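Local coordinates for gene 2 protein (Enterobacteria phage Sf6, PDB 5C12), which cuts viral DNA with the help of metal ions, as the nuclease domain of the large terminase subunit that drives genome packaging, at residues 59-64 / 78-83; 33-38 / 198-203; 21-26 / 219-224. The protein carries 1 engineered substitution. All blocks are in the same frame, centred on the assembly; numbering follows the deposited sequence.

How the interactions relate
Interaction 1 is mostly a surface contact, although its central Lys-61 is buried; interactions 2 and 3 are partly buried and lie on the other side of the fold. Interactions 1 and 2 reach the central sheet, one where strand 61-67 begins and 70-77 ends, the other at the short outer strand 200-201. Helix 26-32 leads from interaction 3 to interaction 2, and helix 208-218 packs on interaction 2 and runs into interaction 3. Chemistry follows place. A lysine-to-carbonyl bond, a water and an apolar touch join 59-64 to 78-83; carboxylates, a histidine and waters join 33-38 to 198-203; backbone pairing with isoleucine packing joins 21-26 to 219-224. Interactions 1 and 3 approach the metal site; interaction 2 does not.

Interaction 1 (59-64 / 78-83)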
ATOM      1  N   ASP A  59      13.347 -11.271  -7.979  1.00 28.94           N
ATOM      2  CA  ASP A  59      12.907 -11.754  -6.668  1.00 38.00           C
ATOM      3  C   ASP A  59      11.409 -11.506  -6.442  1.00 37.67           C
ATOM      4  O   ASP A  59      10.712 -11.044  -7.346  1.00 29.82           O
ATOM      5  CB  ASP A  59      13.764 -11.139  -5.552  1.00 32.93           C
ATOM      6  CG  ASP A  59      15.221 -11.594  -5.624  1.00 49.89           C
ATOM      7  OD1 ASP A  59      15.514 -12.752  -5.258  1.00 43.64           O
ATOM      8  OD2 ASP A  59      16.073 -10.794  -6.058  1.00 48.24           O
ATOM      9  N   ALA A  60      10.930 -11.843  -5.248  1.00 26.71           N
ATOM     10  CA  ALA A  60       9.492 -11.895  -4.959  1.00 25.70           C
ATOM     11  C   ALA A  60       8.803 -10.549  -5.133  1.00 24.71           C
ATOM     12  O   ALA A  60       9.282  -9.525  -4.652  1.00 28.35           O
ATOM     13  CB  ALA A  60       9.249 -12.408  -3.574  1.00 29.83           C
ATOM     14  N   LYS A  61       7.655 -10.572  -5.798  1.00 14.62           N
ATOM     15  CA  LYS A  61       6.935  -9.358  -6.117  1.00 12.78           C
ATOM     16  C   LYS A  61       5.620  -9.253  -5.354  1.00 13.41           C
ATOM     17  O   LYS A  61       5.116 -10.242  -4.827  1.00 14.52           O
ATOM     18  CB  LYS A  61       6.655  -9.320  -7.608  1.00 14.48           C
ATOM     19  CG  LYS A  61       7.943  -9.317  -8.441  1.00 16.61           C
ATOM     20  CD  LYS A  61       7.740  -9.691  -9.877  1.00 15.95           C
ATOM     21  CE  LYS A  61       9.023  -9.474 -10.644  1.00 18.77           C
ATOM     22  NZ  LYS A  61      10.156 -10.254 -10.084  1.00 19.26           N
ATOM     23  N   GLY A  62       5.046  -8.062  -5.322  1.00 12.61           N
ATOM     24  CA  GLY A  62       3.824  -7.852  -4.574  1.00 13.73           C
ATOM     25  C   GLY A  62       2.712  -7.237  -5.389  1.00 14.19           C
ATOM     26  O   GLY A  62       2.967  -6.473  -6.345  1.00 11.98           O
ATOM     27  N   TYR A  63       1.486  -7.579  -5.031  1.00 10.80           N
ATOM     28  CA  TYR A  63       0.285  -6.969  -5.567  1.00 10.81           C
ATOM     29  C   TYR A  63      -0.744  -6.819  -4.471  1.00 11.47           C
ATOM     30  O   TYR A  63      -0.878  -7.681  -3.618  1.00 11.58           O
ATOM     31  CB  TYR A  63      -0.281  -7.832  -6.682  1.00 12.74           C
ATOM     32  CG  TYR A  63      -1.628  -7.410  -7.215  1.00 11.95           C
ATOM     33  CD1 TYR A  63      -2.795  -7.789  -6.595  1.00 12.87           C
ATOM     34  CD2 TYR A  63      -1.730  -6.620  -8.340  1.00 10.82           C
ATOM     35  CE1 TYR A  63      -4.025  -7.407  -7.079  1.00  9.71           C
ATOM     36  CE2 TYR A  63      -2.940  -6.240  -8.826  1.00 10.71           C
ATOM     37  CZ  TYR A  63      -4.087  -6.619  -8.204  1.00 10.37           C
ATOM     38  OH  TYR A  63      -5.304  -6.248  -8.746  1.00 13.44           O
ATOM     39  N   ALA A  64      -1.478  -5.727  -4.514  1.00 10.59           N
ATOM     40  CA  ALA A  64      -2.564  -5.501  -3.570  1.00 10.71           C
ATOM     41  C   ALA A  64      -3.701  -4.825  -4.288  1.00 12.51           C
ATOM     42  O   ALA A  64      -3.467  -4.060  -5.219  1.00 12.34           O
ATOM     43  CB  ALA A  64      -2.097  -4.659  -2.409  1.00 11.35           C
ATOM     44  N   LEU A  78       6.087 -14.915  -7.837  1.00 16.69           N
ATOM     45  CA  LEU A  78       7.303 -15.664  -7.613  1.00 17.90           C
ATOM     46  C   LEU A  78       7.950 -16.146  -8.908  1.00 19.03           C
ATOM     47  O   LEU A  78       7.258 -16.540  -9.844  1.00 20.07           O
ATOM     48  CB  LEU A  78       6.967 -16.871  -6.735  1.00 18.63           C
ATOM     49  CG  LEU A  78       6.216 -16.529  -5.440  1.00 21.21           C
ATOM     50  CD1 LEU A  78       5.945 -17.827  -4.697  1.00 18.91           C
ATOM     51  CD2 LEU A  78       7.017 -15.532  -4.597  1.00 17.39           C
ATOM     52  N   LEU A  79       9.279 -16.160  -8.928  1.00 19.86           N
ATOM     53  CA  LEU A  79      10.067 -16.716 -10.030  1.00 21.22           C
ATOM     54  C   LEU A  79       9.763 -16.073 -11.369  1.00 20.90           C
ATOM     55  O   LEU A  79       9.760 -16.749 -12.415  1.00 24.99           O
ATOM     56  CB  LEU A  79       9.869 -18.226 -10.122  1.00 22.59           C
ATOM     57  CG  LEU A  79      10.227 -19.006  -8.850  1.00 23.27           C
ATOM     58  CD1 LEU A  79      10.192 -20.528  -9.101  1.00 24.97           C
ATOM     59  CD2 LEU A  79      11.576 -18.590  -8.266  1.00 29.31           C
ATOM     60  N   MET A  80       9.562 -14.762 -11.331  1.00 19.61           N
ATOM     61  CA  MET A  80       9.310 -13.991 -12.540  1.00 20.95           C
ATOM     62  C   MET A  80      10.356 -12.911 -12.752  1.00 22.04           C
ATOM     63  O   MET A  80      10.837 -12.308 -11.801  1.00 20.16           O
ATOM     64  CB  MET A  80       7.935 -13.352 -12.420  1.00 17.97           C
ATOM     65  CG  MET A  80       6.843 -14.396 -12.537  1.00 23.55           C
ATOM     66  SD  MET A  80       5.235 -13.683 -12.720  1.00 38.72           S
ATOM     67  CE  MET A  80       5.302 -12.880 -11.197  1.00 15.85           C
ATOM     68  N   ASP A  81      10.714 -12.678 -14.009  1.00 21.94           N
ATOM     69  CA  ASP A  81      11.476 -11.489 -14.332  1.00 22.12           C
ATOM     70  C   ASP A  81      10.570 -10.259 -14.301  1.00 20.28           C
ATOM     71  O   ASP A  81       9.361 -10.340 -14.038  1.00 18.44           O
ATOM     72  CB  ASP A  81      12.251 -11.643 -15.664  1.00 21.11           C
ATOM     73  CG  ASP A  81      11.367 -11.644 -16.902  1.00 27.76           C
ATOM     74  OD1 ASP A  81      10.306 -11.001 -16.936  1.00 21.75           O
ATOM     75  OD2 ASP A  81      11.795 -12.251 -17.903  1.00 31.00           O
ATOM     76  N   ILE A  82      11.160  -9.088 -14.503  1.00 18.98           N
ATOM     77  CA  ILE A  82      10.425  -7.862 -14.308  1.00 19.34           C
ATOM     78  C   ILE A  82       9.230  -7.747 -15.245  1.00 16.57           C
ATOM     79  O   ILE A  82       8.183  -7.241 -14.861  1.00 16.42           O
ATOM     80  CB  ILE A  82      11.352  -6.627 -14.436  1.00 28.31           C
ATOM     81  CG1 ILE A  82      10.608  -5.345 -14.083  1.00 46.45           C
ATOM     82  CG2 ILE A  82      11.897  -6.500 -15.815  1.00 29.39           C
ATOM     83  CD1 ILE A  82      10.763  -4.955 -12.661  1.00 48.28           C
ATOM     84  N   ASN A  83       9.388  -8.209 -16.483  1.00 19.38           N
ATOM     85  CA  ASN A  83       8.294  -8.109 -17.442  1.00 19.13           C
ATOM     86  C   ASN A  83       7.188  -9.129 -17.186  1.00 17.46           C
ATOM     87  O   ASN A  83       6.008  -8.798 -17.281  1.00 18.97           O
ATOM     88  CB  ASN A  83       8.833  -8.201 -18.870  1.00 18.94           C
ATOM     89  CG  ASN A  83       9.888  -7.155 -19.141  1.00 25.27           C
ATOM     90  OD1 ASN A  83      11.066  -7.473 -19.288  1.00 29.97           O
ATOM     91  ND2 ASN A  83       9.476  -5.889 -19.154  1.00 22.35           N
TER
HETATM   92  O   HOH W   1       9.336 -12.847  -8.938  1.00 18.77           O
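The flat groups that matter here are peptide planes, and the ammonium of Lys-61 treats two of them differently. It stands above the plane of the Met-80 carbonyl, about 40° out of it, with NZ 2.8 Å from Met-80 O. To the Asp-59 carbonyl it comes in the plane, with Lys-61 NZ 2.9 Å from Asp-59 O and a C=O...N angle of 155°. A third carbonyl, that of Gly-57, also accepts from NZ, so a buried lysine end is gripped by three backbone oxygens rather than by a carboxylate.

The Lys-61 chain runs almost straight through CE and then bends at its last torsion (chi4 58°), which swings NZ back to the loop carbonyls. On the way, Lys-61 CE passes 3.5 Å from Asp-81 O, and its CD lies 4.2 Å from Met-80 CE. A water ties the same two backbones a second time: it donates to Asp-59 O and accepts from Met-80 N. Farther out, a small apolar touch closes the edge, Ala-60 CB lying 4.0 Å from Leu-78 CD2.

Asp-81 makes no bond to Lys-61; its OD1 caps helix 82-95 through Glu-84 N. The bond to Met-80 O ties the start of strand 61-67 to the turn before this helix, while Asp-59 O and Gly-57 O hold the lysine to its own preceding loop. Asp-52, a magnesium ligand, has its side chain about 6 Å from that of Lys-61, so the arrangement flanks the nuclease active site.

In the sheet, strand 61-67 lies between 47-52 and 70-77, antiparallel to both, as in the RNase H-like fold of terminase nucleases. Lys-61 pairs with Gly-77 on the neighbouring strand, and Trp-88 of helix 82-95 packs against both Lys-61 and Met-80.

Interaction 2 (33-38 / 198-203); sequences TDAHKK and MLSFDK
The shortest sound direct bond joins His-36 ND1 to Ser-200 OG at 2.7 Å, in the plane of the imidazole. With chi1 at 70°, the ring is set between the backbone N and carbonyl carbon of His-36, which turns it to the serine. At its other nitrogen, NE2, a water leads to Asp-202 OD2.

Asp-34 OD1 accepts from Lys-203 N at 3.1 Å, which meets the carboxylate from above its plane. A second water donates to Asp-202 OD1, accepts from Lys-37 NZ and sits unusually close to Asp-34 OD1, too close for that last bond to be beyond doubt. The OD1 atoms of Asp-34 and Asp-202 are 4.3 Å apart; the lysine and the nearby start of helix 203-206 would be expected to ease this like-charge pairing.

The backbone adds a bond from Asp-34 N to Phe-201 O (2.8 Å), beside a single bridge between Thr-33 and Phe-201. Thr-33 CG2 rests 3.8 Å from Lys-203 CB.

The contact fastens the start of helix 35-39 to outer strand 200-201, which pairs with strand 70-77, while Phe-201 and Thr-33 pack onto helix 208-218.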
ATOM      1  N   THR A  33      -9.066  -6.885  10.457  1.00 13.44           N
ATOM      2  CA  THR A  33      -9.482  -8.093   9.750  1.00 13.81           C
ATOM      3  C   THR A  33     -10.996  -8.219   9.860  1.00 13.87           C
ATOM      4  O   THR A  33     -11.539  -8.253  10.964  1.00 16.03           O
ATOM      5  CB  THR A  33      -8.775  -9.327  10.324  1.00 15.65           C
ATOM      6  OG1 THR A  33      -7.352  -9.153  10.185  1.00 17.00           O
ATOM      7  CG2 THR A  33      -9.201 -10.582   9.583  1.00 18.94           C
ATOM      8  N   ASP A  34     -11.661  -8.201   8.704  1.00 14.95           N
ATOM      9  CA  ASP A  34     -13.119  -8.266   8.633  1.00 15.50           C
ATOM     10  C   ASP A  34     -13.800  -7.145   9.427  1.00 15.33           C
ATOM     11  O   ASP A  34     -14.933  -7.298   9.893  1.00 17.44           O
ATOM     12  CB  ASP A  34     -13.620  -9.654   9.085  1.00 16.39           C
ATOM     13  CG  ASP A  34     -13.364 -10.741   8.061  1.00 21.11           C
ATOM     14  OD1 ASP A  34     -13.186 -10.436   6.852  1.00 18.31           O
ATOM     15  OD2 ASP A  34     -13.366 -11.930   8.469  1.00 25.32           O
ATOM     16  N   ALA A  35     -13.140  -5.994   9.553  1.00 16.01           N
ATOM     17  CA  ALA A  35     -13.747  -4.875  10.258  1.00 14.21           C
ATOM     18  C   ALA A  35     -15.067  -4.456   9.621  1.00 14.06           C
ATOM     19  O   ALA A  35     -15.983  -4.035  10.320  1.00 16.09           O
ATOM     20  CB  ALA A  35     -12.804  -3.672  10.327  1.00 13.14           C
ATOM     21  N   HIS A  36     -15.146  -4.509   8.294  1.00 14.53           N
ATOM     22  CA  HIS A  36     -16.386  -4.129   7.625  1.00 16.72           C
ATOM     23  C   HIS A  36     -17.549  -5.052   8.014  1.00 17.64           C
ATOM     24  O   HIS A  36     -18.690  -4.603   8.126  1.00 19.04           O
ATOM     25  CB  HIS A  36     -16.219  -4.040   6.099  1.00 15.56           C
ATOM     26  CG  HIS A  36     -16.029  -5.355   5.408  1.00 14.78           C
ATOM     27  ND1 HIS A  36     -14.880  -6.109   5.526  1.00 18.20           N
ATOM     28  CD2 HIS A  36     -16.830  -6.028   4.544  1.00 18.90           C
ATOM     29  CE1 HIS A  36     -14.995  -7.203   4.794  1.00 22.66           C
ATOM     30  NE2 HIS A  36     -16.170  -7.179   4.193  1.00 17.60           N
ATOM     31  N   LYS A  37     -17.249  -6.322   8.273  1.00 15.10           N
ATOM     32  CA  LYS A  37     -18.266  -7.246   8.749  1.00 17.25           C
ATOM     33  C   LYS A  37     -18.601  -6.990  10.202  1.00 20.59           C
ATOM     34  O   LYS A  37     -19.771  -7.032  10.584  1.00 22.95           O
ATOM     35  CB  LYS A  37     -17.796  -8.686   8.547  1.00 18.32           C
ATOM     36  CG  LYS A  37     -17.609  -9.046   7.093  1.00 20.30           C
ATOM     37  CD  LYS A  37     -17.195 -10.486   6.907  1.00 22.56           C
ATOM     38  CE  LYS A  37     -17.261 -10.880   5.441  1.00 28.56           C
ATOM     39  NZ  LYS A  37     -16.909 -12.311   5.238  1.00 31.39           N
ATOM     40  N   LYS A  38     -17.579  -6.735  11.016  1.00 18.15           N
ATOM     41  CA  LYS A  38     -17.770  -6.492  12.445  1.00 18.92           C
ATOM     42  C   LYS A  38     -18.606  -5.241  12.698  1.00 19.03           C
ATOM     43  O   LYS A  38     -19.408  -5.187  13.633  1.00 21.09           O
ATOM     44  CB  LYS A  38     -16.416  -6.337  13.138  1.00 19.59           C
ATOM     45  CG  LYS A  38     -15.554  -7.600  13.136  1.00 20.30           C
ATOM     46  CD  LYS A  38     -14.138  -7.268  13.564  1.00 21.58           C
ATOM     47  CE  LYS A  38     -13.234  -8.487  13.506  1.00 21.62           C
ATOM     48  NZ  LYS A  38     -11.827  -8.108  13.755  1.00 19.70           N
ATOM     49  N   MET A 198     -11.331   4.345   7.168  1.00 12.25           N
ATOM     50  CA  MET A 198     -10.882   3.082   7.773  1.00 13.25           C
ATOM     51  C   MET A 198     -10.260   2.168   6.716  1.00 11.58           C
ATOM     52  O   MET A 198     -10.152   2.546   5.541  1.00 12.13           O
ATOM     53  CB  MET A 198     -12.061   2.385   8.441  1.00 13.78           C
ATOM     54  CG  MET A 198     -12.515   3.102   9.703  1.00 13.22           C
ATOM     55  SD  MET A 198     -13.612   2.185  10.806  1.00 19.18           S
ATOM     56  CE  MET A 198     -15.179   2.351   9.988  1.00 23.42           C
ATOM     57  N   LEU A 199      -9.853   0.962   7.116  1.00 11.57           N
ATOM     58  CA  LEU A 199      -9.383  -0.045   6.177  1.00 12.62           C
ATOM     59  C   LEU A 199      -9.715  -1.400   6.775  1.00 13.82           C
ATOM     60  O   LEU A 199      -9.403  -1.659   7.936  1.00 13.63           O
ATOM     61  CB  LEU A 199      -7.884   0.066   5.931  1.00 11.84           C
ATOM     62  CG  LEU A 199      -7.468  -0.719   4.684  1.00 14.24           C
ATOM     63  CD1 LEU A 199      -7.999  -0.072   3.413  1.00 12.62           C
ATOM     64  CD2 LEU A 199      -5.946  -0.856   4.648  1.00 16.05           C
ATOM     65  N   SER A 200     -10.433  -2.207   6.013  1.00 11.57           N
ATOM     66  CA  SER A 200     -10.790  -3.566   6.380  1.00 12.02           C
ATOM     67  C   SER A 200     -10.074  -4.565   5.500  1.00 13.15           C
ATOM     68  O   SER A 200      -9.952  -4.372   4.288  1.00 12.99           O
ATOM     69  CB  SER A 200     -12.296  -3.761   6.256  1.00 12.44           C
ATOM     70  OG  SER A 200     -12.676  -5.069   6.673  1.00 14.38           O
ATOM     71  N   PHE A 201      -9.603  -5.664   6.087  1.00 12.78           N
ATOM     72  CA  PHE A 201      -9.113  -6.775   5.292  1.00 13.25           C
ATOM     73  C   PHE A 201     -10.187  -7.849   5.115  1.00 12.24           C
ATOM     74  O   PHE A 201     -10.650  -8.432   6.070  1.00 13.05           O
ATOM     75  CB  PHE A 201      -7.853  -7.385   5.915  1.00 11.00           C
ATOM     76  CG  PHE A 201      -6.735  -6.402   6.062  1.00 11.63           C
ATOM     77  CD1 PHE A 201      -5.967  -6.058   4.968  1.00 11.89           C
ATOM     78  CD2 PHE A 201      -6.464  -5.822   7.294  1.00 12.99           C
ATOM     79  CE1 PHE A 201      -4.952  -5.120   5.096  1.00 12.11           C
ATOM     80  CE2 PHE A 201      -5.466  -4.890   7.422  1.00 13.98           C
ATOM     81  CZ  PHE A 201      -4.695  -4.552   6.326  1.00 13.57           C
ATOM     82  N   ASP A 202     -10.606  -8.095   3.892  1.00 12.32           N
ATOM     83  CA  ASP A 202     -11.574  -9.158   3.634  1.00 12.19           C
ATOM     84  C   ASP A 202     -10.849 -10.501   3.695  1.00 16.14           C
ATOM     85  O   ASP A 202     -10.258 -10.948   2.712  1.00 14.68           O
ATOM     86  CB  ASP A 202     -12.238  -8.925   2.289  1.00 14.65           C
ATOM     87  CG  ASP A 202     -13.389  -9.875   2.028  1.00 19.86           C
ATOM     88  OD1 ASP A 202     -13.395 -10.998   2.565  1.00 18.95           O
ATOM     89  OD2 ASP A 202     -14.283  -9.494   1.251  1.00 22.24           O
ATOM     90  N   LYS A 203     -10.882 -11.134   4.862  1.00 13.84           N
ATOM     91  CA  LYS A 203     -10.073 -12.308   5.100  1.00 14.91           C
ATOM     92  C   LYS A 203     -10.447 -13.462   4.167  1.00 18.81           C
ATOM     93  O   LYS A 203      -9.567 -14.151   3.657  1.00 18.91           O
ATOM     94  CB  LYS A 203     -10.180 -12.757   6.567  1.00 17.42           C
ATOM     95  CG  LYS A 203      -9.326 -13.995   6.892  1.00 21.77           C
ATOM     96  CD  LYS A 203      -9.322 -14.319   8.374  1.00 30.72           C
ATOM     97  CE  LYS A 203      -8.383 -15.482   8.668  1.00 39.32           C
ATOM     98  NZ  LYS A 203      -8.317 -15.801  10.119  1.00 32.67           N
TER
HETATM   99  O   HOH W   2     -14.020 -11.983   5.006  1.00 20.72           O
HETATM  100  O   HOH W   3     -16.858  -9.370   2.412  1.00 27.01           O

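Interaction 3 (21-26 / 219-224); sequences MAIIKR and TQIQRK
Backbone pairing comes first: Met-21 O accepts from Arg-223 N at 2.8 Å, nearly straight at the hydrogen (171°), and Ile-221 O accepts from Ile-23 N at 3.1 Å. Between them Ala-22 and Gln-222 form a non-hydrogen-bonded antiparallel pair, with a CA-H...O contact of Ala-22 CA with Ile-221 O (3.3 Å) alongside. A water donating to Ile-221 O accepts from Ile-24 N, carrying the link one residue further.

Among van der Waals contacts, Ile-23 CD1 lies 3.8 Å from Ile-221 CG2, the two branches meeting at a slant beside Tyr-173 of helix 168-189. The bent Met-21 chain lays CE 3.4 Å from Arg-223 O. Thr-219 directs its methyl at the backbone around Ile-24 and Arg-26, with CG2 3.9 Å from Arg-26 N.

Polar side chains meet through another water, shared by Thr-219 OG1 and Arg-26 NH1 at the guanidinium edge; Arg-26 is also salt-bridged to Glu-212 and Glu-30.

This is an isolated antiparallel bridge between two loops, joining the first modelled residues to the loop after helix 208-218. Ile-221 carries it to about 5 Å, side chain to side chain, from Asp-252, a magnesium ligand of the nuclease site.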
ATOM      1  N   MET A  21      10.023   1.974  16.997  1.00 36.26           N
ATOM      2  CA  MET A  21      10.020   2.755  15.764  1.00 34.01           C
ATOM      3  C   MET A  21       9.040   2.211  14.728  1.00 24.59           C
ATOM      4  O   MET A  21       8.810   2.857  13.713  1.00 25.51           O
ATOM      5  CB  MET A  21      11.421   2.800  15.142  1.00 29.20           C
ATOM      6  CG  MET A  21      12.458   3.522  16.004  1.00 41.52           C
ATOM      7  SD  MET A  21      12.037   5.261  16.242  1.00 53.71           S
ATOM      8  CE  MET A  21      12.920   6.019  14.879  1.00 43.14           C
ATOM      9  N   ALA A  22       8.470   1.033  14.967  1.00 25.35           N
ATOM     10  CA  ALA A  22       7.481   0.488  14.034  1.00 20.57           C
ATOM     11  C   ALA A  22       6.249   1.385  13.979  1.00 23.30           C
ATOM     12  O   ALA A  22       5.830   1.943  14.986  1.00 25.02           O
ATOM     13  CB  ALA A  22       7.090  -0.927  14.403  1.00 23.81           C
ATOM     14  N   ILE A  23       5.651   1.517  12.797  1.00 17.17           N
ATOM     15  CA  ILE A  23       4.531   2.442  12.644  1.00 17.80           C
ATOM     16  C   ILE A  23       3.146   1.782  12.696  1.00 16.81           C
ATOM     17  O   ILE A  23       2.142   2.470  12.830  1.00 19.01           O
ATOM     18  CB  ILE A  23       4.656   3.251  11.335  1.00 17.26           C
ATOM     19  CG1 ILE A  23       4.578   2.319  10.127  1.00 15.53           C
ATOM     20  CG2 ILE A  23       5.954   4.038  11.347  1.00 22.69           C
ATOM     21  CD1 ILE A  23       4.292   3.026   8.825  1.00 17.44           C
ATOM     22  N   ILE A  24       3.091   0.454  12.611  1.00 17.27           N
ATOM     23  CA  ILE A  24       1.819  -0.276  12.613  1.00 16.00           C
ATOM     24  C   ILE A  24       1.853  -1.391  13.650  1.00 14.79           C
ATOM     25  O   ILE A  24       2.786  -2.182  13.681  1.00 19.35           O
ATOM     26  CB  ILE A  24       1.504  -0.868  11.224  1.00 15.34           C
ATOM     27  CG1 ILE A  24       1.127   0.262  10.269  1.00 15.54           C
ATOM     28  CG2 ILE A  24       0.367  -1.894  11.292  1.00 17.62           C
ATOM     29  CD1 ILE A  24       1.239  -0.118   8.786  1.00 15.15           C
ATOM     30  N   LYS A  25       0.857  -1.383  14.537  1.00 16.90           N
ATOM     31  CA  LYS A  25       0.683  -2.401  15.559  1.00 17.91           C
ATOM     32  C   LYS A  25      -0.089  -3.604  15.042  1.00 14.90           C
ATOM     33  O   LYS A  25      -1.091  -3.465  14.356  1.00 16.12           O
ATOM     34  CB  LYS A  25      -0.055  -1.809  16.769  1.00 20.47           C
ATOM     35  CG  LYS A  25       0.751  -0.768  17.511  1.00 27.98           C
ATOM     36  CD  LYS A  25       1.761  -1.426  18.466  1.00 34.53           C
ATOM     37  CE  LYS A  25       2.584  -0.378  19.183  1.00 60.01           C
ATOM     38  NZ  LYS A  25       3.215   0.596  18.248  1.00 74.58           N
ATOM     39  N   ARG A  26       0.367  -4.789  15.434  1.00 17.67           N
ATOM     40  CA  ARG A  26      -0.298  -6.007  15.045  1.00 16.68           C
ATOM     41  C   ARG A  26      -1.752  -6.010  15.502  1.00 18.21           C
ATOM     42  O   ARG A  26      -2.625  -6.477  14.790  1.00 17.63           O
ATOM     43  CB  ARG A  26       0.456  -7.196  15.632  1.00 17.80           C
ATOM     44  CG  ARG A  26      -0.148  -8.522  15.287  1.00 20.30           C
ATOM     45  CD  ARG A  26      -0.014  -8.792  13.825  1.00 28.40           C
ATOM     46  NE  ARG A  26      -0.691 -10.021  13.450  1.00 29.65           N
ATOM     47  CZ  ARG A  26      -0.134 -11.012  12.766  1.00 23.66           C
ATOM     48  NH1 ARG A  26       1.130 -10.944  12.351  1.00 22.40           N
ATOM     49  NH2 ARG A  26      -0.865 -12.079  12.487  1.00 32.12           N
ATOM     50  N   THR A 219       4.285  -5.023  10.154  1.00 13.89           N
ATOM     51  CA  THR A 219       4.786  -4.718  11.480  1.00 13.81           C
ATOM     52  C   THR A 219       6.289  -4.513  11.524  1.00 16.98           C
ATOM     53  O   THR A 219       6.835  -4.221  12.594  1.00 20.48           O
ATOM     54  CB  THR A 219       4.395  -5.809  12.477  1.00 17.60           C
ATOM     55  OG1 THR A 219       4.874  -7.075  12.008  1.00 20.61           O
ATOM     56  CG2 THR A 219       2.873  -5.837  12.621  1.00 19.05           C
ATOM     57  N   GLN A 220       6.944  -4.625  10.367  1.00 17.37           N
ATOM     58  CA  GLN A 220       8.382  -4.391  10.259  1.00 20.19           C
ATOM     59  C   GLN A 220       8.700  -2.999   9.715  1.00 19.25           C
ATOM     60  O   GLN A 220       9.850  -2.567   9.778  1.00 21.54           O
ATOM     61  CB  GLN A 220       9.023  -5.426   9.333  1.00 21.37           C
ATOM     62  CG  GLN A 220       8.834  -6.875   9.767  1.00 33.33           C
ATOM     63  CD  GLN A 220       9.906  -7.343  10.702  1.00 50.67           C
ATOM     64  OE1 GLN A 220      10.136  -6.745  11.756  1.00 55.74           O
ATOM     65  NE2 GLN A 220      10.589  -8.417  10.320  1.00 58.02           N
ATOM     66  N   ILE A 221       7.701  -2.313   9.168  1.00 15.43           N
ATOM     67  CA  ILE A 221       7.913  -0.977   8.594  1.00 16.72           C
ATOM     68  C   ILE A 221       8.250  -0.022   9.744  1.00 19.38           C
ATOM     69  O   ILE A 221       7.532   0.040  10.748  1.00 18.63           O
ATOM     70  CB  ILE A 221       6.701  -0.485   7.806  1.00 13.64           C
ATOM     71  CG1 ILE A 221       6.339  -1.459   6.681  1.00 16.14           C
ATOM     72  CG2 ILE A 221       6.963   0.911   7.241  1.00 14.94           C
ATOM     73  CD1 ILE A 221       7.449  -1.685   5.666  1.00 20.87           C
ATOM     74  N   GLN A 222       9.360   0.693   9.616  1.00 18.68           N
ATOM     75  CA  GLN A 222       9.883   1.463  10.742  1.00 26.11           C
ATOM     76  C   GLN A 222      10.246   2.894  10.377  1.00 18.68           C
ATOM     77  O   GLN A 222      10.756   3.167   9.296  1.00 18.67           O
ATOM     78  CB  GLN A 222      11.137   0.797  11.317  1.00 26.94           C
ATOM     79  CG  GLN A 222      10.874  -0.471  12.075  1.00 53.24           C
ATOM     80  CD  GLN A 222      12.148  -1.152  12.486  1.00 47.34           C
ATOM     81  OE1 GLN A 222      12.254  -2.374  12.417  1.00 77.23           O
ATOM     82  NE2 GLN A 222      13.132  -0.364  12.927  1.00 34.48           N
ATOM     83  N   ARG A 223      10.011   3.783  11.326  1.00 21.05           N
ATOM     84  CA  ARG A 223      10.465   5.156  11.225  1.00 21.73           C
ATOM     85  C   ARG A 223      11.985   5.220  11.363  1.00 25.63           C
ATOM     86  O   ARG A 223      12.600   4.349  11.989  1.00 28.26           O
ATOM     87  CB  ARG A 223       9.770   5.963  12.323  1.00 25.59           C
ATOM     88  CG  ARG A 223       9.911   7.457  12.236  1.00 34.42           C
ATOM     89  CD  ARG A 223       9.080   8.138  13.326  1.00 24.37           C
ATOM     90  NE  ARG A 223       9.515   9.513  13.531  1.00 40.92           N
ATOM     91  CZ  ARG A 223       9.138  10.282  14.547  1.00 53.07           C
ATOM     92  NH1 ARG A 223       8.306   9.815  15.469  1.00 47.58           N
ATOM     93  NH2 ARG A 223       9.596  11.522  14.634  1.00 48.88           N
ATOM     94  N   LYS A 224      12.608   6.237  10.774  1.00 24.28           N
ATOM     95  CA  LYS A 224      14.033   6.475  10.998  1.00 26.22           C
ATOM     96  C   LYS A 224      14.242   7.944  11.321  1.00 21.65           C
ATOM     97  O   LYS A 224      13.420   8.780  10.940  1.00 27.68           O
ATOM     98  CB  LYS A 224      14.869   6.099   9.770  1.00 32.72           C
ATOM     99  CG  LYS A 224      14.731   7.077   8.634  1.00 28.57           C
ATOM    100  CD  LYS A 224      15.544   6.704   7.405  1.00 33.94           C
ATOM    101  CE  LYS A 224      17.014   6.890   7.641  1.00 51.84           C
ATOM    102  NZ  LYS A 224      17.757   6.776   6.365  1.00 50.28           N
TER
HETATM  103  O   HOH W   4       5.195  -1.254  11.469  1.00 16.03           O
HETATM  104  O   HOH W   5       3.415  -9.387  12.793  1.00 29.18           O